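Local coordinates for protein dipicolinate synthase, B chain (Bacillus cereus, PDB 3MCU) that probably catalyses, together with its partner subunit DpaA, the NADP-dependent conversion of dihydrodipicolinate to dipicolinate during sporulation, at residues 99-104 with 124-129; 71-76 with 110-115. All blocks are in the same frame, centred on the assembly; numbering follows the deposited sequence.

How the contacts relate
Followed from the N terminus, the first of the four segments the chain reaches is 71-76, a short weakly bonded helix, then come strand 87-94 and helix 95-102, then helix 109-118 and strand 124-130. Contact 2 (71-76 with 110-115) closes a loop with 33 residues between its segments, and contact 1 (99-104 with 124-129) closes one with 19. The two loops cross rather than nest, because 99-104 falls inside the first and 110-115 inside the second. Contact 1 ties helix 95-102 to the sheet, whereas contact 2 fastens the short helix to helix 109-118. They meet between the two longer helices, where Phe101 CE1 packs 3.7 Å from Ala114 CB.

Contact 1: 99-104 with 124-129; sequences SKFANA and VVLAVS
A chi1 of -169° turns the ring of Phe101 away from its own backbone N and toward Val124 and Leu126, while Leu126, with chi1 at -61°, holds CG beside its backbone N and sends both methyls to that ring. This is helix-on-sheet packing within a Rossmann-like alpha/beta fold: helix 95-102 belongs to the beta-alpha-beta connection between the parallel neighbours, strands 87-94 and 124-130. A single aromatic residue spans the gap, since the nearest CA atoms, those of Phe101 and Leu126, are 10.3 Å apart.

The ring is met chiefly along its CD2-CE2 side. Leu126 CD1 lies at the edge, in the ring plane, 3.8 Å from Phe101 CE2, and Leu126 CD2 follows at 4.0 Å from the same carbon. Val124 adds one branch, CG1, which approaches the far end of the ring obliquely and stands 4.0 Å from Phe101 CZ. All three residues are buried and the contact is wholly apolar, with no hydrogen bond joining the segments. Leu144 of helix 138-145 also touches Phe101, and Leu126 continues into the core against Ile90 and Ile150.

Ala104, at positive phi, closes the last turn in a Schellman motif. This end of helix 95-102 also faces other copies of the protein: Ser99 OG is hydrogen-bonded to Asn103 O of a neighbouring subunit, and Lys100 NZ forms a salt bridge with Asp107 OD2 of that subunit. Within the turn, Ala104 N donates to Phe101 O at 2.9 Å.

Contact 2: 71-76 with 110-115; sequences NSIVGA and VLMAAK
No aromatic ring enters where Ile73 and Ala76 meet Met112 and Ala113, so there is no ring face or edge to be covered; the flat group that counts is a backbone peptide, whose carbonyl oxygen, Ile73 O, comes within 3.7 Å of Met112 CG. The arrangement is helix-on-helix packing at the periphery of a Rossmann-like alpha/beta domain. The short, weakly bonded helix 73-76 rests against helix 109-118, which in turn lies on the parallel part of the sheet, against strands 35-40 and 87-94.

Small residues make the approach close. Ala76 CA and Ala113 CA are only 5.3 Å apart, and Ala76 directs its CB toward the opposing helix. That methyl sits 3.7 Å from Met112 CG and somewhat farther, 4.5 Å, from Ala113 CB. Met112, modelled as selenomethionine, meets both Ala76 and Ile73 and folds back on itself: chi2 of 66° and chi3 of 73° bend the chain twice. Its terminal methyl CE thereby reaches Ile73 CG2 at 3.5 Å, a rather close approach for two methyl groups, with the two side chains crossing at about a right angle. Ile73 uses its short branch here.

Neighbouring groups place this pair in the fold. Ala113 also touches Val39 and Met88, on strands 35-40 and 87-94, and Val110 on the same helix packs on Met88 and Ile90. One turn of helix 109-118 thus meets the sheet as well as the short helix. At the segment's end, Lys115 NZ is hydrogen-bonded to Thr130 OG1 of a neighbouring subunit.

The little helix is held at its start by Ser72, the N-cap residue: Ser72 OG accepts from Gly75 N at 3.0 Å, with an N-H...O angle of 148°.

Contact 1: 99-104 with 124-129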
loop_
_atom_site.group_PDB
_atom_site.type_symbol
_atom_site.label_atom_id
_atom_site.label_comp_id
_atom_site.label_asym_id
_atom_site.label_seq_id
_atom_site.Cartn_x
_atom_site.Cartn_y
_atom_site.Cartn_z
ATOM N N SER D 99 -10.828 -8.220 -3.387
ATOM C CA SER D 99 -9.944 -7.770 -2.332
ATOM C C SER D 99 -9.038 -8.900 -1.882
ATOM O O SER D 99 -7.831 -8.717 -1.735
ATOM C CB SER D 99 -10.759 -7.260 -1.142
ATOM O OG SER D 99 -9.905 -7.021 -0.037
ATOM N N LYS D 100 -9.617 -10.074 -1.666
ATOM C CA LYS D 100 -8.825 -11.226 -1.251
ATOM C C LYS D 100 -7.801 -11.637 -2.325
ATOM O O LYS D 100 -6.624 -11.870 -2.021
ATOM C CB LYS D 100 -9.738 -12.392 -0.853
ATOM C CG LYS D 100 -10.372 -12.240 0.543
ATOM C CD LYS D 100 -11.525 -13.228 0.770
ATOM C CE LYS D 100 -11.914 -13.275 2.248
ATOM N NZ LYS D 100 -13.365 -13.552 2.493
ATOM N N PHE D 101 -8.246 -11.714 -3.579
ATOM C CA PHE D 101 -7.349 -11.982 -4.702
ATOM C C PHE D 101 -6.190 -10.975 -4.717
ATOM O O PHE D 101 -5.024 -11.373 -4.753
ATOM C CB PHE D 101 -8.118 -11.948 -6.035
ATOM C CG PHE D 101 -7.331 -12.475 -7.210
ATOM C CD1 PHE D 101 -6.464 -13.538 -7.058
ATOM C CD2 PHE D 101 -7.480 -11.921 -8.463
ATOM C CE1 PHE D 101 -5.746 -14.022 -8.122
ATOM C CE2 PHE D 101 -6.772 -12.403 -9.539
ATOM C CZ PHE D 101 -5.905 -13.448 -9.376
ATOM N N ALA D 102 -6.499 -9.678 -4.677
ATOM C CA ALA D 102 -5.450 -8.642 -4.741
ATOM C C ALA D 102 -4.432 -8.783 -3.620
ATOM O O ALA D 102 -3.272 -8.419 -3.782
ATOM C CB ALA D 102 -6.042 -7.258 -4.694
ATOM N N ASN D 103 -4.878 -9.295 -2.480
ATOM C CA ASN D 103 -3.998 -9.453 -1.329
ATOM C C ASN D 103 -3.373 -10.845 -1.231
ATOM O O ASN D 103 -2.636 -11.130 -0.297
ATOM C CB ASN D 103 -4.734 -9.089 -0.037
ATOM C CG ASN D 103 -4.996 -7.603 0.075
ATOM O OD1 ASN D 103 -6.146 -7.158 0.046
ATOM N ND2 ASN D 103 -3.932 -6.820 0.167
ATOM N N ALA D 104 -3.661 -11.696 -2.214
ATOM C CA ALA D 104 -3.086 -13.041 -2.279
ATOM C C ALA D 104 -3.566 -13.965 -1.152
ATOM O O ALA D 104 -2.817 -14.797 -0.667
ATOM C CB ALA D 104 -1.556 -12.980 -2.313
ATOM N N VAL D 124 -5.404 -15.072 -15.942
ATOM C CA VAL D 124 -6.612 -15.044 -15.137
ATOM C C VAL D 124 -7.432 -13.877 -15.648
ATOM O O VAL D 124 -6.922 -12.755 -15.758
ATOM C CB VAL D 124 -6.282 -14.810 -13.654
ATOM C CG1 VAL D 124 -7.532 -14.556 -12.854
ATOM C CG2 VAL D 124 -5.506 -16.004 -13.089
ATOM N N VAL D 125 -8.695 -14.145 -15.977
ATOM C CA VAL D 125 -9.606 -13.121 -16.470
ATOM C C VAL D 125 -10.667 -12.866 -15.428
ATOM O O VAL D 125 -11.318 -13.806 -14.954
ATOM C CB VAL D 125 -10.310 -13.557 -17.790
ATOM C CG1 VAL D 125 -11.482 -12.651 -18.088
ATOM C CG2 VAL D 125 -9.320 -13.541 -18.946
ATOM N N LEU D 126 -10.840 -11.595 -15.074
ATOM C CA LEU D 126 -11.745 -11.195 -14.006
ATOM C C LEU D 126 -12.895 -10.351 -14.559
ATOM O O LEU D 126 -12.657 -9.450 -15.351
ATOM C CB LEU D 126 -10.972 -10.350 -12.981
ATOM C CG LEU D 126 -9.779 -10.976 -12.254
ATOM C CD1 LEU D 126 -9.077 -9.965 -11.335
ATOM C CD2 LEU D 126 -10.266 -12.186 -11.461
ATOM N N ALA D 127 -14.125 -10.623 -14.120
ATOM C CA ALA D 127 -15.276 -9.729 -14.379
ATOM C C ALA D 127 -15.775 -9.089 -13.094
ATOM O O ALA D 127 -16.582 -9.674 -12.362
ATOM C CB ALA D 127 -16.428 -10.479 -15.061
ATOM N N VAL D 128 -15.314 -7.873 -12.835
ATOM C CA VAL D 128 -15.658 -7.181 -11.610
ATOM C C VAL D 128 -17.133 -6.861 -11.495
ATOM O O VAL D 128 -17.828 -6.645 -12.492
ATOM C CB VAL D 128 -14.846 -5.891 -11.455
ATOM C CG1 VAL D 128 -13.358 -6.213 -11.582
ATOM C CG2 VAL D 128 -15.242 -4.895 -12.509
ATOM N N SER D 129 -17.584 -6.842 -10.245
ATOM C CA SER D 129 -18.920 -6.418 -9.867
ATOM C C SER D 129 -18.956 -6.077 -8.377
ATOM O O SER D 129 -19.176 -6.944 -7.542
ATOM C CB SER D 129 -19.925 -7.528 -10.128
ATOM O OG SER D 129 -21.200 -7.137 -9.633
#

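Contact 2: 71-76 with 110-115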
loop_
_atom_site.group_PDB
_atom_site.type_symbol
_atom_site.label_atom_id
_atom_site.label_comp_id
_atom_site.label_asym_id
_atom_site.label_seq_id
_atom_site.Cartn_x
_atom_site.Cartn_y
_atom_site.Cartn_z
ATOM N N ASN D 71 -14.854 -27.759 -5.592
ATOM C CA ASN D 71 -15.604 -27.133 -4.508
ATOM C C ASN D 71 -14.880 -27.193 -3.174
ATOM O O ASN D 71 -15.491 -27.051 -2.122
ATOM C CB ASN D 71 -16.980 -27.781 -4.366
ATOM C CG ASN D 71 -16.894 -29.268 -4.079
ATOM O OD1 ASN D 71 -15.809 -29.815 -3.891
ATOM N ND2 ASN D 71 -18.046 -29.930 -4.035
ATOM N N SER D 72 -13.575 -27.414 -3.224
ATOM C CA SER D 72 -12.748 -27.307 -2.034
ATOM C C SER D 72 -11.383 -26.774 -2.419
ATOM O O SER D 72 -10.911 -26.958 -3.556
ATOM C CB SER D 72 -12.605 -28.659 -1.329
ATOM O OG SER D 72 -11.826 -29.557 -2.095
ATOM N N ILE D 73 -10.759 -26.102 -1.468
ATOM C CA ILE D 73 -9.417 -25.583 -1.652
ATOM C C ILE D 73 -8.454 -26.700 -2.055
ATOM O O ILE D 73 -7.597 -26.510 -2.910
ATOM C CB ILE D 73 -8.942 -24.862 -0.367
ATOM C CG1 ILE D 73 -9.894 -23.698 -0.055
ATOM C CG2 ILE D 73 -7.515 -24.382 -0.506
ATOM C CD1 ILE D 73 -9.673 -23.034 1.298
ATOM N N VAL D 74 -8.606 -27.873 -1.454
ATOM C CA VAL D 74 -7.714 -28.989 -1.759
ATOM C C VAL D 74 -7.976 -29.547 -3.163
ATOM O O VAL D 74 -7.054 -29.974 -3.853
ATOM C CB VAL D 74 -7.800 -30.102 -0.685
ATOM C CG1 VAL D 74 -7.006 -31.331 -1.100
ATOM C CG2 VAL D 74 -7.286 -29.576 0.656
ATOM N N GLY D 75 -9.235 -29.520 -3.586
ATOM C CA GLY D 75 -9.592 -29.936 -4.931
ATOM C C GLY D 75 -9.112 -28.966 -5.994
ATOM O O GLY D 75 -9.152 -29.265 -7.185
ATOM N N ALA D 76 -8.653 -27.796 -5.562
ATOM C CA ALA D 76 -8.195 -26.762 -6.483
ATOM C C ALA D 76 -6.680 -26.784 -6.651
ATOM O O ALA D 76 -6.164 -26.486 -7.726
ATOM C CB ALA D 76 -8.664 -25.392 -6.025
ATOM N N VAL D 110 -12.171 -20.953 -5.490
ATOM C CA VAL D 110 -11.966 -20.107 -6.652
ATOM C C VAL D 110 -10.679 -19.291 -6.555
ATOM O O VAL D 110 -9.947 -19.166 -7.536
ATOM C CB VAL D 110 -13.193 -19.198 -6.883
ATOM C CG1 VAL D 110 -12.912 -18.158 -7.948
ATOM C CG2 VAL D 110 -14.383 -20.052 -7.262
ATOM N N LEU D 111 -10.402 -18.746 -5.371
ATOM C CA LEU D 111 -9.169 -18.000 -5.139
ATOM C C LEU D 111 -7.938 -18.906 -5.268
ATOM O O LEU D 111 -6.898 -18.491 -5.802
ATOM C CB LEU D 111 -9.177 -17.345 -3.748
ATOM C CG LEU D 111 -10.181 -16.215 -3.445
ATOM C CD1 LEU D 111 -10.308 -16.002 -1.947
ATOM C CD2 LEU D 111 -9.817 -14.911 -4.116
HETATM N N MSE D 112 -8.043 -20.131 -4.758
HETATM C CA MSE D 112 -6.933 -21.072 -4.852
HETATM C C MSE D 112 -6.700 -21.479 -6.308
HETATM O O MSE D 112 -5.552 -21.680 -6.729
HETATM C CB MSE D 112 -7.181 -22.305 -3.984
HETATM C CG MSE D 112 -6.144 -23.400 -4.197
HETATM SE SE MSE D 112 -4.341 -22.846 -3.603
HETATM C CE MSE D 112 -4.613 -22.927 -1.677
ATOM N N ALA D 113 -7.799 -21.592 -7.065
ATOM C CA ALA D 113 -7.744 -21.924 -8.491
ATOM C C ALA D 113 -7.027 -20.832 -9.266
ATOM O O ALA D 113 -6.210 -21.121 -10.140
ATOM C CB ALA D 113 -9.155 -22.125 -9.064
ATOM N N ALA D 114 -7.352 -19.580 -8.935
ATOM C CA ALA D 114 -6.725 -18.413 -9.545
ATOM C C ALA D 114 -5.229 -18.360 -9.225
ATOM O O ALA D 114 -4.401 -18.061 -10.083
ATOM C CB ALA D 114 -7.427 -17.131 -9.089
ATOM N N LYS D 115 -4.890 -18.676 -7.981
ATOM C CA LYS D 115 -3.505 -18.743 -7.556
ATOM C C LYS D 115 -2.745 -19.871 -8.283
ATOM O O LYS D 115 -1.605 -19.670 -8.742
ATOM C CB LYS D 115 -3.437 -18.932 -6.027
ATOM C CG LYS D 115 -2.022 -18.975 -5.451
ATOM C CD LYS D 115 -2.005 -19.494 -4.021
ATOM C CE LYS D 115 -0.652 -19.291 -3.367
ATOM N NZ LYS D 115 -0.552 -19.978 -2.039
#